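Local atomic coordinates of N-acetylneuraminic acid (Sialic acid) synthetase (Leptospira borgpetersenii serovar Hardjo-bovis, PDB entry 6NCS), a protein that binds manganese and probably makes sialic acid or its 9-phosphate by condensing an N-acylmannosamine substrate with phosphoenolpyruvate. Residues 28-33 with 230-235; 32-37 with 239-244; 51-56 with 251-256; 58-63 with 101-106. All coordinates share one frame; numbering follows the deposited sequence.

Contact 1: 28-33 with 230-235. With MN (manganese (II) ion), chain C.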
loop_
_atom_site.group_PDB
_atom_site.type_symbol
_atom_site.label_atom_id
_atom_site.label_comp_id
_atom_site.label_asym_id
_atom_site.label_seq_id
_atom_site.Cartn_x
_atom_site.Cartn_y
_atom_site.Cartn_z
ATOM N N ILE A 28 10.753 -2.692 12.946
ATOM C CA ILE A 28 10.741 -1.227 13.061
ATOM C C ILE A 28 12.009 -0.752 13.762
ATOM O O ILE A 28 12.296 -1.168 14.892
ATOM C CB ILE A 28 9.485 -0.738 13.796
ATOM C CG1 ILE A 28 8.245 -1.098 12.969
ATOM C CG2 ILE A 28 9.539 0.795 13.976
ATOM C CD1 ILE A 28 6.935 -0.836 13.663
ATOM N N ILE A 29 12.742 0.146 13.099
ATOM C CA ILE A 29 14.028 0.662 13.561
ATOM C C ILE A 29 13.838 2.122 13.930
ATOM O O ILE A 29 13.415 2.922 13.090
ATOM C CB ILE A 29 15.112 0.540 12.477
ATOM C CG1 ILE A 29 15.389 -0.926 12.123
ATOM C CG2 ILE A 29 16.418 1.237 12.932
ATOM C CD1 ILE A 29 15.914 -1.083 10.675
ATOM N N ALA A 30 14.185 2.476 15.168
ATOM C CA ALA A 30 14.243 3.864 15.603
ATOM C C ALA A 30 15.648 4.382 15.317
ATOM O O ALA A 30 16.613 3.888 15.893
ATOM C CB ALA A 30 13.908 3.958 17.092
ATOM N N GLU A 31 15.775 5.349 14.400
ATOM C CA GLU A 31 17.090 5.883 14.037
ATOM C C GLU A 31 17.398 7.021 15.003
ATOM O O GLU A 31 16.913 8.140 14.839
ATOM C CB GLU A 31 17.110 6.323 12.569
ATOM C CG GLU A 31 18.144 7.403 12.182
ATOM C CD GLU A 31 19.587 6.922 12.188
ATOM O OE1 GLU A 31 20.330 7.271 11.243
ATOM O OE2 GLU A 31 19.984 6.209 13.135
ATOM N N ALA A 32 18.180 6.716 16.044
ATOM C CA ALA A 32 18.631 7.760 16.955
ATOM C C ALA A 32 19.600 8.697 16.258
ATOM O O ALA A 32 19.663 9.884 16.593
ATOM C CB ALA A 32 19.292 7.148 18.191
ATOM N N GLY A 33 20.362 8.172 15.307
ATOM C CA GLY A 33 21.195 8.995 14.451
ATOM C C GLY A 33 22.191 9.786 15.267
ATOM O O GLY A 33 22.964 9.224 16.055
ATOM N N LYS A 230 12.783 4.996 10.951
ATOM C CA LYS A 230 12.252 6.334 11.189
ATOM C C LYS A 230 13.172 7.058 12.155
ATOM O O LYS A 230 13.521 6.505 13.200
ATOM C CB LYS A 230 10.825 6.250 11.758
ATOM C CG LYS A 230 10.208 7.572 12.200
ATOM C CD LYS A 230 9.865 8.475 11.026
ATOM C CE LYS A 230 9.597 9.907 11.501
ATOM N NZ LYS A 230 9.362 10.838 10.340
ATOM N N HIS A 231 13.585 8.279 11.809
ATOM C CA HIS A 231 14.418 9.035 12.735
ATOM C C HIS A 231 13.649 9.312 14.019
ATOM O O HIS A 231 12.420 9.431 14.024
ATOM C CB HIS A 231 14.885 10.351 12.115
ATOM C CG HIS A 231 15.977 10.183 11.107
ATOM N ND1 HIS A 231 17.256 10.652 11.312
ATOM C CD2 HIS A 231 15.984 9.585 9.891
ATOM C CE1 HIS A 231 18.005 10.356 10.265
ATOM N NE2 HIS A 231 17.257 9.710 9.388
ATOM N N TYR A 232 14.392 9.442 15.112
ATOM C CA TYR A 232 13.807 9.329 16.436
ATOM C C TYR A 232 14.497 10.288 17.397
ATOM O O TYR A 232 15.719 10.471 17.347
ATOM C CB TYR A 232 13.903 7.864 16.898
ATOM C CG TYR A 232 13.725 7.638 18.374
ATOM C CD1 TYR A 232 12.529 7.958 19.007
ATOM C CD2 TYR A 232 14.741 7.072 19.134
ATOM C CE1 TYR A 232 12.367 7.752 20.365
ATOM C CE2 TYR A 232 14.578 6.848 20.492
ATOM C CZ TYR A 232 13.390 7.192 21.100
ATOM O OH TYR A 232 13.228 6.978 22.448
ATOM N N THR A 233 13.693 10.929 18.242
ATOM C CA THR A 233 14.167 11.851 19.266
ATOM C C THR A 233 13.294 11.659 20.495
ATOM O O THR A 233 12.122 11.295 20.376
ATOM C CB THR A 233 14.100 13.316 18.794
ATOM O OG1 THR A 233 14.549 14.189 19.839
ATOM C CG2 THR A 233 12.670 13.707 18.404
ATOM N N VAL A 234 13.857 11.892 21.686
ATOM C CA VAL A 234 12.977 11.887 22.850
ATOM C C VAL A 234 12.242 13.204 23.021
ATOM O O VAL A 234 11.257 13.252 23.767
ATOM C CB VAL A 234 13.696 11.551 24.169
ATOM C CG1 VAL A 234 14.252 10.128 24.121
ATOM C CG2 VAL A 234 14.758 12.583 24.491
ATOM N N ASP A 235 12.664 14.264 22.324
ATOM C CA ASP A 235 12.082 15.587 22.519
ATOM C C ASP A 235 12.527 16.533 21.410
ATOM O O ASP A 235 13.691 16.943 21.375
ATOM C CB ASP A 235 12.494 16.120 23.895
ATOM C CG ASP A 235 11.787 17.416 24.280
ATOM O OD1 ASP A 235 11.004 17.968 23.476
ATOM O OD2 ASP A 235 12.034 17.879 25.410
HETATM MN MN MN C . 18.345 8.797 7.686
HETATM O O HOH W 1 17.492 7.129 8.268
#
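The backbone N of E31 meets K230 O at 2.8 Å in an almost straight bond (175° at the hydrogen), approaching from well above the carbonyl plane instead of on a lone pair. It joins strands 27-33 and 227-231, the first and last strands of the TIM barrel, which run parallel. K230 N to I29 O (3.0 Å) precedes it, and a weak bond from Y232 N to E31 O follows. A30 and K230 share one sheet face, where A30 CB lies obliquely beside the Y232 ring, 3.8 Å from CD2. E31 and H231 share the other and run side by side. The E31 CG, anti to the backbone N (chi1 155°), sits over the imidazole face, 3.5 Å from its centroid, as a CH-pi contact. The chain bends at chi2, and the carboxylate plane lies 65° from that of the ring. That carboxylate is held from strand 57-62: OE2 by a salt bridge to K59, OE1 by a hydrogen bond from Q61. The covered ring belongs to the metal site, which H210 shares: H231 NE2 binds the manganese at 2.2 Å, and a water occupies another position, 2.0 Å from the metal.

Contact 2: 32-37 with 239-244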
loop_
_atom_site.group_PDB
_atom_site.type_symbol
_atom_site.label_atom_id
_atom_site.label_comp_id
_atom_site.label_asym_id
_atom_site.label_seq_id
_atom_site.Cartn_x
_atom_site.Cartn_y
_atom_site.Cartn_z
ATOM N N ALA A 32 18.180 6.716 16.044
ATOM C CA ALA A 32 18.631 7.760 16.955
ATOM C C ALA A 32 19.600 8.697 16.258
ATOM O O ALA A 32 19.663 9.884 16.593
ATOM C CB ALA A 32 19.292 7.148 18.191
ATOM N N GLY A 33 20.362 8.172 15.307
ATOM C CA GLY A 33 21.195 8.995 14.451
ATOM C C GLY A 33 22.191 9.786 15.267
ATOM O O GLY A 33 22.964 9.224 16.055
ATOM N N LEU A 34 22.157 11.108 15.091
ATOM C CA LEU A 34 23.010 12.030 15.828
ATOM C C LEU A 34 22.220 12.895 16.801
ATOM O O LEU A 34 22.775 13.836 17.374
ATOM C CB LEU A 34 23.784 12.915 14.853
ATOM C CG LEU A 34 24.697 12.134 13.903
ATOM C CD1 LEU A 34 25.592 13.075 13.128
ATOM C CD2 LEU A 34 25.528 11.136 14.681
ATOM N N ASN A 35 20.935 12.590 17.005
ATOM C CA ASN A 35 20.052 13.500 17.731
ATOM C C ASN A 35 20.420 13.628 19.206
ATOM O O ASN A 35 20.071 14.637 19.835
ATOM C CB ASN A 35 18.597 13.033 17.553
ATOM C CG ASN A 35 17.605 13.941 18.234
ATOM O OD1 ASN A 35 17.145 13.656 19.334
ATOM N ND2 ASN A 35 17.268 15.044 17.581
ATOM N N HIS A 36 21.164 12.667 19.761
ATOM C CA HIS A 36 21.626 12.777 21.142
ATOM C C HIS A 36 22.725 13.822 21.315
ATOM O O HIS A 36 23.032 14.200 22.450
ATOM C CB HIS A 36 22.141 11.421 21.618
ATOM C CG HIS A 36 23.103 10.797 20.660
ATOM N ND1 HIS A 36 24.382 11.277 20.476
ATOM C CD2 HIS A 36 22.955 9.774 19.786
ATOM C CE1 HIS A 36 24.996 10.553 19.556
ATOM N NE2 HIS A 36 24.152 9.632 19.122
ATOM N N GLY A 37 23.344 14.273 20.227
ATOM C CA GLY A 37 24.337 15.322 20.336
ATOM C C GLY A 37 25.613 14.933 21.042
ATOM O O GLY A 37 26.387 15.815 21.434
ATOM N N GLN A 239 15.830 20.508 19.977
ATOM C CA GLN A 239 16.400 20.964 18.707
ATOM C C GLN A 239 17.734 20.285 18.397
ATOM O O GLN A 239 18.658 20.911 17.878
ATOM C CB GLN A 239 16.548 22.489 18.687
ATOM C CG GLN A 239 15.257 23.207 18.968
ATOM C CD GLN A 239 14.296 23.174 17.794
ATOM O OE1 GLN A 239 14.475 23.900 16.815
ATOM N NE2 GLN A 239 13.262 22.340 17.893
ATOM N N GLY A 240 17.833 18.994 18.717
ATOM C CA GLY A 240 19.010 18.224 18.367
ATOM C C GLY A 240 19.075 17.953 16.877
ATOM O O GLY A 240 18.152 18.249 16.122
ATOM N N ILE A 241 20.198 17.365 16.448
ATOM C CA ILE A 241 20.412 17.122 15.025
ATOM C C ILE A 241 19.284 16.262 14.464
ATOM O O ILE A 241 18.890 15.251 15.064
ATOM C CB ILE A 241 21.784 16.472 14.795
ATOM C CG1 ILE A 241 22.914 17.433 15.183
ATOM C CG2 ILE A 241 21.936 16.046 13.340
ATOM C CD1 ILE A 241 24.293 16.779 15.121
ATOM N N ASP A 242 18.754 16.678 13.306
ATOM C CA ASP A 242 17.673 15.999 12.586
ATOM C C ASP A 242 16.351 16.017 13.335
ATOM O O ASP A 242 15.492 15.160 13.080
ATOM C CB ASP A 242 18.026 14.545 12.250
ATOM C CG ASP A 242 19.167 14.436 11.269
ATOM O OD1 ASP A 242 19.250 15.290 10.362
ATOM O OD2 ASP A 242 19.979 13.495 11.407
ATOM N N TRP A 243 16.160 16.971 14.254
ATOM C CA TRP A 243 14.930 16.989 15.041
ATOM C C TRP A 243 13.700 17.142 14.153
ATOM O O TRP A 243 12.638 16.591 14.463
ATOM C CB TRP A 243 14.973 18.109 16.087
ATOM C CG TRP A 243 14.947 19.504 15.509
ATOM C CD1 TRP A 243 16.025 20.284 15.212
ATOM C CD2 TRP A 243 13.784 20.274 15.154
ATOM N NE1 TRP A 243 15.610 21.488 14.698
ATOM C CE2 TRP A 243 14.241 21.507 14.649
ATOM C CE3 TRP A 243 12.407 20.037 15.209
ATOM C CZ2 TRP A 243 13.366 22.509 14.207
ATOM C CZ3 TRP A 243 11.535 21.038 14.769
ATOM C CH2 TRP A 243 12.023 22.254 14.277
ATOM N N GLU A 244 13.821 17.877 13.041
ATOM C CA GLU A 244 12.639 18.200 12.244
ATOM C C GLU A 244 12.027 16.958 11.604
ATOM O O GLU A 244 10.808 16.904 11.404
ATOM C CB GLU A 244 12.983 19.231 11.167
HETATM O O HOH W 2 19.862 12.072 13.794
HETATM O O HOH W 3 22.206 16.938 18.297
HETATM O O HOH W 4 16.037 16.922 19.595
#
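Two loops at the C-terminal end of the TIM barrel, where the metal site lies, meet through L34 and N35 on one side and G240 and I241 on the other. Each is folded by turns: type II' from A32 to N35 with G33 at a positive phi, and type II from G240 to W243. The direct hydrogen bond runs from N35 ND2 to I241 O (3.0 Å, 163° at the hydrogen). I241 O lies in the plane of the amide, whereas the donor stands 48° out of the carbonyl plane. With CG anti to the backbone N (chi1 -178°), the carboxamide extends over the facing turn; N35 CB itself lies 3.3 Å from I241 O. A water 3.0 Å from ND2 accepts from it and from G240 N, while OD1 bonds with T233 OG1, so both ends of the amide are held. Beside it, I241 spreads CD1 and CG2 against L34 CB, each at 3.9 Å. Two more waters bridge the backbones: one accepts from I241 N at 2.8 Å and donates to L34 O; the other links L34 N to D242 OD2, 2.8 Å from each. D242 lies near the metal site, its side chain about 4 Å from that of H231 at the nearest atoms. Around the pair, helix 40-52 packs M46 on N35, and strand 57-62 lays Q61 on L34.

Contact 3: 51-56 with 251-256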
loop_
_atom_site.group_PDB
_atom_site.type_symbol
_atom_site.label_atom_id
_atom_site.label_comp_id
_atom_site.label_asym_id
_atom_site.label_seq_id
_atom_site.Cartn_x
_atom_site.Cartn_y
_atom_site.Cartn_z
ATOM N N ALA A 51 12.486 1.394 23.724
ATOM C CA ALA A 51 12.051 0.071 24.149
ATOM C C ALA A 51 10.633 0.129 24.691
ATOM O O ALA A 51 9.815 -0.755 24.411
ATOM C CB ALA A 51 13.026 -0.497 25.185
ATOM N N ASP A 52 10.311 1.190 25.436
ATOM C CA ASP A 52 8.955 1.351 25.946
ATOM C C ASP A 52 7.939 1.514 24.818
ATOM O O ASP A 52 6.784 1.091 24.966
ATOM C CB ASP A 52 8.902 2.545 26.900
ATOM C CG ASP A 52 7.509 2.813 27.420
ATOM O OD1 ASP A 52 7.016 2.015 28.249
ATOM O OD2 ASP A 52 6.905 3.824 26.999
ATOM N N ALA A 53 8.339 2.123 23.696
ATOM C CA ALA A 53 7.471 2.286 22.531
ATOM C C ALA A 53 7.313 1.000 21.729
ATOM O O ALA A 53 6.458 0.952 20.832
ATOM C CB ALA A 53 8.010 3.385 21.613
ATOM N N LYS A 54 8.114 -0.021 22.051
ATOM C CA LYS A 54 8.098 -1.356 21.443
ATOM C C LYS A 54 8.668 -1.355 20.021
ATOM O O LYS A 54 8.314 -2.211 19.201
ATOM C CB LYS A 54 6.698 -1.985 21.459
ATOM C CG LYS A 54 6.004 -2.010 22.835
ATOM C CD LYS A 54 6.855 -2.696 23.880
ATOM C CE LYS A 54 6.221 -2.592 25.257
ATOM N NZ LYS A 54 7.215 -2.877 26.328
ATOM N N ALA A 55 9.576 -0.428 19.724
ATOM C CA ALA A 55 10.392 -0.556 18.524
ATOM C C ALA A 55 11.235 -1.820 18.601
ATOM O O ALA A 55 11.640 -2.255 19.686
ATOM C CB ALA A 55 11.312 0.665 18.365
ATOM N N ASN A 56 11.507 -2.423 17.438
ATOM C CA ASN A 56 12.305 -3.650 17.447
ATOM C C ASN A 56 13.779 -3.367 17.665
ATOM O O ASN A 56 14.491 -4.186 18.269
ATOM C CB ASN A 56 12.137 -4.426 16.138
ATOM C CG ASN A 56 10.710 -4.826 15.881
ATOM O OD1 ASN A 56 9.963 -4.117 15.210
ATOM N ND2 ASN A 56 10.316 -5.982 16.408
ATOM N N GLU A 251 4.894 9.146 19.206
ATOM C CA GLU A 251 4.683 8.952 17.776
ATOM C C GLU A 251 5.325 7.655 17.292
ATOM O O GLU A 251 4.756 6.951 16.449
ATOM C CB GLU A 251 5.210 10.168 17.015
ATOM C CG GLU A 251 4.584 11.478 17.525
ATOM C CD GLU A 251 5.370 12.717 17.145
ATOM O OE1 GLU A 251 6.573 12.597 16.835
ATOM O OE2 GLU A 251 4.777 13.819 17.159
ATOM N N LEU A 252 6.507 7.317 17.821
ATOM C CA LEU A 252 7.104 6.017 17.524
ATOM C C LEU A 252 6.190 4.879 17.971
ATOM O O LEU A 252 6.046 3.872 17.266
ATOM C CB LEU A 252 8.473 5.905 18.202
ATOM C CG LEU A 252 9.291 4.625 17.992
ATOM C CD1 LEU A 252 9.596 4.378 16.531
ATOM C CD2 LEU A 252 10.586 4.681 18.811
ATOM N N ALA A 253 5.593 5.007 19.156
ATOM C CA ALA A 253 4.691 3.966 19.639
ATOM C C ALA A 253 3.478 3.838 18.728
ATOM O O ALA A 253 2.997 2.729 18.471
ATOM C CB ALA A 253 4.256 4.271 21.069
ATOM N N LYS A 254 2.963 4.968 18.241
ATOM C CA LYS A 254 1.854 4.920 17.292
ATOM C C LYS A 254 2.281 4.298 15.969
ATOM O O LYS A 254 1.503 3.562 15.347
ATOM C CB LYS A 254 1.297 6.331 17.077
ATOM C CG LYS A 254 0.072 6.412 16.208
ATOM C CD LYS A 254 -1.099 5.729 16.896
ATOM C CE LYS A 254 -2.355 6.573 16.829
ATOM N NZ LYS A 254 -3.442 5.951 17.636
ATOM N N LEU A 255 3.512 4.581 15.518
ATOM C CA LEU A 255 4.027 3.927 14.316
ATOM C C LEU A 255 4.019 2.420 14.484
ATOM O O LEU A 255 3.615 1.686 13.575
ATOM C CB LEU A 255 5.446 4.419 14.009
ATOM C CG LEU A 255 6.191 3.782 12.831
ATOM C CD1 LEU A 255 5.472 4.006 11.488
ATOM C CD2 LEU A 255 7.614 4.344 12.775
ATOM N N VAL A 256 4.445 1.938 15.649
ATOM C CA VAL A 256 4.476 0.499 15.893
ATOM C C VAL A 256 3.068 -0.084 15.855
ATOM O O VAL A 256 2.819 -1.103 15.197
ATOM C CB VAL A 256 5.180 0.198 17.230
ATOM C CG1 VAL A 256 4.989 -1.264 17.620
ATOM C CG2 VAL A 256 6.686 0.542 17.126
HETATM O O HOH W 5 3.931 0.669 20.565
#
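This is apolar packing without a direct hydrogen bond, in the outer layer of the barrel, where A53 and the residues after it at the end of helix 40-52 lie against L252, A253 and V256 of helix 249-266. Small side chains allow a close approach: the CA atoms of A53 and A253 are 4.3 Å apart, and their CB atoms meet at 3.9 Å. L252 reaches in from the neighbouring position with CG anti to its backbone N (chi1 -179°) and a bend at chi2, so that CD2 touches two alanines, 4.0 Å from A53 CB and 4.1 Å from A55 CB. V256, one turn further on, lays its two methyl groups against backbone carbonyls: CG2 is 3.7 Å from A53 O, and CG1 is 3.8 Å from K54 O. K54 has positive phi and closes helix 40-52 with a Schellman motif, its N bonded to A51 O. The chain thereby turns back toward the sheet and brings A55 against L252. The carbonyl of A53 is served by a water that donates to it at 2.6 Å and also to A253 O at 3.1 Å, a bridge at the rim of the apolar patch. On the side facing the sheet, L252 continues onto A30 and V256 onto I28 of strand 27-33, while N56 bonds to the backbone of I28. Helices following the first and last strands thus pack side by side over the sheet, as the helical shell does where the first and last beta-alpha units of a TIM barrel meet.

Contact 4: 58-63 with 101-106. With CIT (citric acid), chain D.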
loop_
_atom_site.group_PDB
_atom_site.type_symbol
_atom_site.label_atom_id
_atom_site.label_comp_id
_atom_site.label_asym_id
_atom_site.label_seq_id
_atom_site.Cartn_x
_atom_site.Cartn_y
_atom_site.Cartn_z
ATOM N N ILE A 58 17.020 -0.041 17.928
ATOM C CA ILE A 58 17.455 1.352 17.921
ATOM C C ILE A 58 18.849 1.414 17.304
ATOM O O ILE A 58 19.713 0.576 17.593
ATOM C CB ILE A 58 17.406 1.986 19.331
ATOM C CG1 ILE A 58 17.788 3.465 19.282
ATOM C CG2 ILE A 58 18.275 1.200 20.338
ATOM C CD1 ILE A 58 17.446 4.242 20.545
ATOM N N LYS A 59 19.050 2.394 16.419
ATOM C CA LYS A 59 20.232 2.473 15.574
ATOM C C LYS A 59 20.987 3.769 15.851
ATOM O O LYS A 59 20.376 4.831 16.005
ATOM C CB LYS A 59 19.840 2.402 14.088
ATOM C CG LYS A 59 21.011 2.179 13.147
ATOM C CD LYS A 59 20.561 2.263 11.689
ATOM C CE LYS A 59 20.396 3.709 11.290
ATOM N NZ LYS A 59 21.643 4.424 11.731
ATOM N N PHE A 60 22.316 3.676 15.908
ATOM C CA PHE A 60 23.198 4.821 16.123
ATOM C C PHE A 60 24.126 4.956 14.912
ATOM O O PHE A 60 24.010 4.212 13.937
ATOM C CB PHE A 60 23.954 4.668 17.460
ATOM C CG PHE A 60 23.057 4.796 18.676
ATOM C CD1 PHE A 60 22.892 6.020 19.309
ATOM C CD2 PHE A 60 22.355 3.699 19.162
ATOM C CE1 PHE A 60 22.047 6.152 20.418
ATOM C CE2 PHE A 60 21.509 3.816 20.267
ATOM C CZ PHE A 60 21.360 5.043 20.898
ATOM N N GLN A 61 25.018 5.946 14.940
ATOM C CA GLN A 61 25.948 6.185 13.838
ATOM C C GLN A 61 27.373 6.178 14.368
ATOM O O GLN A 61 27.664 6.834 15.373
ATOM C CB GLN A 61 25.667 7.515 13.126
ATOM C CG GLN A 61 24.314 7.511 12.408
ATOM C CD GLN A 61 23.994 8.814 11.705
ATOM O OE1 GLN A 61 24.862 9.656 11.489
ATOM N NE2 GLN A 61 22.720 8.994 11.362
ATOM N N ALA A 62 28.251 5.451 13.676
ATOM C CA ALA A 62 29.649 5.270 14.071
ATOM C C ALA A 62 30.534 5.844 12.970
ATOM O O ALA A 62 30.658 5.251 11.890
ATOM C CB ALA A 62 29.955 3.790 14.311
ATOM N N TYR A 63 31.155 6.996 13.235
ATOM C CA TYR A 63 31.798 7.735 12.159
ATOM C C TYR A 63 32.919 8.590 12.719
ATOM O O TYR A 63 32.979 8.867 13.922
ATOM C CB TYR A 63 30.797 8.642 11.423
ATOM C CG TYR A 63 30.237 9.691 12.351
ATOM C CD1 TYR A 63 29.232 9.375 13.255
ATOM C CD2 TYR A 63 30.744 10.986 12.358
ATOM C CE1 TYR A 63 28.747 10.324 14.143
ATOM C CE2 TYR A 63 30.262 11.938 13.236
ATOM C CZ TYR A 63 29.260 11.601 14.120
ATOM O OH TYR A 63 28.782 12.546 14.997
ATOM N N ILE A 101 15.689 -4.456 23.475
ATOM C CA ILE A 101 15.588 -3.836 22.164
ATOM C C ILE A 101 16.919 -4.082 21.469
ATOM O O ILE A 101 17.966 -4.127 22.123
ATOM C CB ILE A 101 15.236 -2.330 22.250
ATOM C CG1 ILE A 101 15.046 -1.732 20.850
ATOM C CG2 ILE A 101 16.280 -1.555 23.043
ATOM C CD1 ILE A 101 14.393 -0.343 20.844
ATOM N N LEU A 102 16.881 -4.327 20.165
ATOM C CA LEU A 102 18.121 -4.619 19.450
ATOM C C LEU A 102 18.934 -3.340 19.234
ATOM O O LEU A 102 18.389 -2.312 18.834
ATOM C CB LEU A 102 17.807 -5.299 18.119
ATOM C CG LEU A 102 18.979 -5.743 17.245
ATOM C CD1 LEU A 102 20.081 -6.373 18.081
ATOM C CD2 LEU A 102 18.468 -6.734 16.211
ATOM N N PHE A 103 20.238 -3.396 19.520
ATOM C CA PHE A 103 21.150 -2.279 19.261
ATOM C C PHE A 103 21.937 -2.555 17.986
ATOM O O PHE A 103 22.444 -3.662 17.807
ATOM C CB PHE A 103 22.131 -2.085 20.427
ATOM C CG PHE A 103 23.324 -1.222 20.090
ATOM C CD1 PHE A 103 23.276 0.156 20.268
ATOM C CD2 PHE A 103 24.494 -1.783 19.581
ATOM C CE1 PHE A 103 24.365 0.952 19.957
ATOM C CE2 PHE A 103 25.582 -0.983 19.262
ATOM C CZ PHE A 103 25.514 0.377 19.448
ATOM N N PHE A 104 22.056 -1.558 17.107
ATOM C CA PHE A 104 23.066 -1.631 16.049
ATOM C C PHE A 104 23.404 -0.215 15.599
ATOM O O PHE A 104 22.970 0.768 16.201
ATOM C CB PHE A 104 22.649 -2.567 14.893
ATOM C CG PHE A 104 21.513 -2.082 14.015
ATOM C CD1 PHE A 104 20.228 -1.891 14.518
ATOM C CD2 PHE A 104 21.709 -1.938 12.645
ATOM C CE1 PHE A 104 19.185 -1.488 13.675
ATOM C CE2 PHE A 104 20.669 -1.560 11.804
ATOM C CZ PHE A 104 19.413 -1.326 12.319
ATOM N N ALA A 105 24.247 -0.113 14.576
ATOM C CA ALA A 105 24.709 1.203 14.172
ATOM C C ALA A 105 25.112 1.187 12.707
ATOM O O ALA A 105 25.298 0.130 12.097
ATOM C CB ALA A 105 25.891 1.679 15.031
ATOM N N THR A 106 25.234 2.387 12.162
ATOM C CA THR A 106 25.711 2.591 10.804
ATOM C C THR A 106 27.180 2.947 10.868
ATOM O O THR A 106 27.504 4.040 11.338
ATOM C CB THR A 106 24.931 3.720 10.144
ATOM O OG1 THR A 106 23.545 3.377 10.122
ATOM C CG2 THR A 106 25.427 3.968 8.730
HETATM C C1 CIT D . 21.913 5.777 8.397
HETATM O O1 CIT D . 22.327 5.215 9.422
HETATM O O2 CIT D . 21.179 5.131 7.625
HETATM C C2 CIT D . 22.316 7.209 8.137
HETATM C C3 CIT D . 21.161 8.135 7.742
HETATM O O7 CIT D . 20.114 8.121 8.757
HETATM C C4 CIT D . 21.765 9.525 7.624
HETATM C C5 CIT D . 20.733 10.614 7.438
HETATM O O3 CIT D . 21.118 11.801 7.498
HETATM O O4 CIT D . 19.520 10.369 7.217
HETATM C C6 CIT D . 20.605 7.764 6.370
HETATM O O5 CIT D . 21.375 7.441 5.439
HETATM O O6 CIT D . 19.367 7.786 6.153
#
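K59 and F104 cross obliquely on one face of two parallel strands, 58-62 and 102-106, while F60 and F103 meet on the other. The aliphatic part of K59 spans the F104 ring, with CG over its centre, 3.9 Å from the centroid, as a CH-pi contact. F104 can lie beneath it because its CG sits between the backbone N and the carbonyl carbon (chi1 70°), the crowded position. Beyond the ring the lysine chain bends at chi3 and chi4, carrying NZ to hydrogen-bond O1 of a citrate, probably from the crystallisation liquor (2.5 Å), with T106 OG1 only 2.7 Å from NZ. The citrate O1 is also 2.3 Å from T106 OG1, a separation too short to be taken at face value. NZ has a carboxylate partner on strand 27-33 as well, and K125 and Y182 also bind the citrate. On the opposite face the F60 and F103 rings approach obliquely, planes 31° apart and centroids 5.8 Å apart, with CD2 of F60 touching CE1 of F103 at 3.5 Å; helix 86-98 covers F103. Five backbone hydrogen bonds, from I58 N to L102 O through A62 N to T106 O, join the strands, whose short-segment axes are inclined at 35°. F60 O accepts from T106 N at 2.8 Å and, weakly, from K59 NZ. These are adjacent parallel strands joined by a right-handed beta-alpha-beta crossover, as in a TIM barrel, with an inward lysine and threonine lining the citrate-occupied pocket that is consistent with the active site of the NeuB family.

From the N terminus, strand 27-33 opens the account: it supplies the first halves of contacts 1 and 2, whose loops close about two hundred residues later on the last barrel strand and the loop beyond it. Helix 40-52 comes next and ends in contact 3, which finds its partner in helix 249-266 after the other two have closed, so contact 3 crosses both. Contact 4 is the short-range one, joining strands 57-62 and 102-107 and lying wholly within the three longer loops. Contacts 1 and 4 span four consecutive sheet strands, 27-33 and 57-62 being neighbours joined by backbone bonds. Contact 3 adds the outer helices, and contact 2 ties loops at the mouth.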